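Local coordinates for protein fatty acid biosynthesis transcriptional regulator (Streptococcus pneumoniae, PDB 6JBX) that binds DNA as a MarR-family regulator and probably represses the pneumococcal fatty acid synthesis pathway with acyl-ACP as co-repressor, at residues N79-E82 with Y86-R89. Residues are numbered along the deposited sequence; the frame is centred on the assembly and turned at random.
With nucleotides of chain D.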
loop_
_atom_site.group_PDB
_atom_site.type_symbol
_atom_site.label_atom_id
_atom_site.label_comp_id
_atom_site.label_asym_id
_atom_site.label_seq_id
_atom_site.Cartn_x
_atom_site.Cartn_y
_atom_site.Cartn_z
ATOM N N ASN A 79 -21.645 1.075 -8.899
ATOM C CA ASN A 79 -22.695 2.098 -9.052
ATOM C C ASN A 79 -22.049 3.467 -9.290
ATOM O O ASN A 79 -22.469 4.187 -10.197
ATOM C CB ASN A 79 -23.620 2.192 -7.827
ATOM C CG ASN A 79 -24.574 1.023 -7.678
ATOM O OD1 ASN A 79 -24.690 0.197 -8.585
ATOM N ND2 ASN A 79 -25.262 0.955 -6.541
ATOM N N ASN A 80 -21.051 3.839 -8.471
ATOM C CA ASN A 80 -20.317 5.118 -8.666
ATOM C C ASN A 80 -19.641 5.148 -10.048
ATOM O O ASN A 80 -19.598 6.180 -10.722
ATOM C CB ASN A 80 -19.305 5.384 -7.544
ATOM C CG ASN A 80 -19.969 5.575 -6.196
ATOM O OD1 ASN A 80 -21.127 5.998 -6.120
ATOM N ND2 ASN A 80 -19.276 5.221 -5.117
ATOM N N LEU A 81 -19.067 4.045 -10.462
ATOM C CA LEU A 81 -18.273 4.042 -11.702
ATOM C C LEU A 81 -19.244 4.091 -12.899
ATOM O O LEU A 81 -18.969 4.721 -13.880
ATOM C CB LEU A 81 -17.398 2.783 -11.754
ATOM C CG LEU A 81 -16.134 2.762 -10.882
ATOM C CD1 LEU A 81 -15.478 1.369 -10.883
ATOM C CD2 LEU A 81 -15.132 3.800 -11.372
ATOM N N GLU A 82 -20.387 3.425 -12.801
ATOM C CA GLU A 82 -21.378 3.488 -13.900
ATOM C C GLU A 82 -21.929 4.919 -13.959
ATOM O O GLU A 82 -21.932 5.481 -14.987
ATOM C CB GLU A 82 -22.514 2.475 -13.718
ATOM C CG GLU A 82 -23.424 2.348 -14.948
ATOM C CD GLU A 82 -24.235 1.056 -15.067
ATOM O OE1 GLU A 82 -24.697 0.529 -14.008
ATOM O OE2 GLU A 82 -24.396 0.562 -16.224
ATOM N N TYR A 86 -17.629 5.272 -16.505
ATOM C CA TYR A 86 -16.390 4.462 -16.765
ATOM C C TYR A 86 -16.697 3.000 -17.064
ATOM O O TYR A 86 -15.888 2.325 -17.680
ATOM C CB TYR A 86 -15.442 4.569 -15.581
ATOM C CG TYR A 86 -14.861 5.951 -15.430
ATOM C CD1 TYR A 86 -13.763 6.354 -16.175
ATOM C CD2 TYR A 86 -15.396 6.863 -14.538
ATOM C CE1 TYR A 86 -13.215 7.622 -16.040
ATOM C CE2 TYR A 86 -14.836 8.126 -14.369
ATOM C CZ TYR A 86 -13.774 8.529 -15.165
ATOM O OH TYR A 86 -13.217 9.785 -15.037
ATOM N N ILE A 87 -17.840 2.503 -16.632
ATOM C CA ILE A 87 -18.161 1.105 -16.857
ATOM C C ILE A 87 -19.630 0.959 -17.280
ATOM O O ILE A 87 -20.448 1.869 -17.075
ATOM C CB ILE A 87 -17.916 0.286 -15.583
ATOM C CG1 ILE A 87 -18.959 0.650 -14.524
ATOM C CG2 ILE A 87 -16.482 0.451 -15.092
ATOM C CD1 ILE A 87 -19.344 -0.474 -13.624
ATOM N N GLU A 88 -19.949 -0.212 -17.841
ATOM C CA GLU A 88 -21.333 -0.582 -18.160
ATOM C C GLU A 88 -21.623 -1.970 -17.606
ATOM O O GLU A 88 -20.762 -2.861 -17.651
ATOM C CB GLU A 88 -21.590 -0.584 -19.666
ATOM C CG GLU A 88 -21.705 0.821 -20.236
ATOM C CD GLU A 88 -22.612 1.028 -21.443
ATOM O OE1 GLU A 88 -23.287 0.047 -21.865
ATOM O OE2 GLU A 88 -22.636 2.181 -21.964
ATOM N N ARG A 89 -22.811 -2.100 -17.041
ATOM C CA ARG A 89 -23.334 -3.376 -16.555
ATOM C C ARG A 89 -24.221 -3.991 -17.646
ATOM O O ARG A 89 -25.059 -3.290 -18.201
ATOM C CB ARG A 89 -24.222 -3.188 -15.326
ATOM C CG ARG A 89 -23.503 -2.953 -14.011
ATOM C CD ARG A 89 -24.594 -2.849 -12.948
ATOM N NE ARG A 89 -24.081 -2.954 -11.595
ATOM C CZ ARG A 89 -23.899 -1.927 -10.775
ATOM N NH1 ARG A 89 -24.055 -0.684 -11.210
ATOM N NH2 ARG A 89 -23.615 -2.170 -9.504
ATOM P P DT D 6 -25.395 -5.381 -9.060
ATOM O OP1 DT D 6 -25.817 -4.603 -10.232
ATOM O OP2 DT D 6 -24.024 -5.331 -8.497
ATOM O "O5'" DT D 6 -26.421 -5.011 -7.905
ATOM C "C5'" DT D 6 -27.820 -5.100 -8.147
ATOM C "C4'" DT D 6 -28.524 -4.811 -6.851
ATOM O "O4'" DT D 6 -28.148 -5.798 -5.879
ATOM C "C3'" DT D 6 -28.140 -3.467 -6.233
ATOM O "O3'" DT D 6 -29.264 -2.629 -6.392
ATOM C "C2'" DT D 6 -27.903 -3.772 -4.764
ATOM C "C1'" DT D 6 -28.375 -5.218 -4.623
ATOM N N1 DT D 6 -27.640 -6.005 -3.648
ATOM C C2 DT D 6 -28.251 -6.269 -2.446
ATOM O O2 DT D 6 -29.365 -5.864 -2.166
ATOM N N3 DT D 6 -27.505 -7.027 -1.579
ATOM C C4 DT D 6 -26.244 -7.536 -1.796
ATOM O O4 DT D 6 -25.692 -8.195 -0.922
ATOM C C5 DT D 6 -25.648 -7.187 -3.062
ATOM C C7 DT D 6 -24.274 -7.681 -3.371
ATOM C C6 DT D 6 -26.374 -6.465 -3.923
HETATM O O HOH W 1 -21.488 4.258 -17.719
#
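In the winged helix-turn-helix domain of this MarR-family regulator, helix 71-84 hands over to the first strand of the wing, 87-91, and the contact between Asn79-Glu82 and Tyr86-Arg89 fastens that junction beside bound DNA. The turn closes through a nearly straight backbone bond: Tyr86 N donates to Leu81 O at 3.0 Å with an N-H...O angle of 169°. A water donates to both Glu82 O and Ile87 O, adding a second link. An apolar contact accompanies these polar ties: Ile87 CG1 reaches Leu81 CB at 3.8 Å; Leu81 also packs on Ile49 of helix 43-54, and Ile87 on Leu103 of the other wing strand.

Glu82 grips Arg89 with both carboxylate oxygens. With CG anti to its backbone N (chi1 -170°) and an extended chain, Glu82 OE2 comes to 3.2 Å from Arg89 N, which approaches from above the carboxylate plane. Glu82 OE1 forms a salt bridge with Arg89 NH1 at 3.1 Å, lying at the guanidinium edge and in its plane. OE2 thus ties down the Arg89 backbone while OE1 holds NH1, which would help set the direction of the side chain toward the DNA. Asn79 OD1 sits between Arg89 NH1 and NH2, 2.8 Å from each, on another edge of the guanidinium; its hydrogen bonds to both nitrogens are weak, and Asn79 ND2 bonds to another phosphate. On the DNA side, Arg89 NE lies 2.8 Å from OP1 of DT6 of chain D. Arg89 NH2 makes a weak hydrogen bond to OP2 of that phosphate, at 3.3 Å.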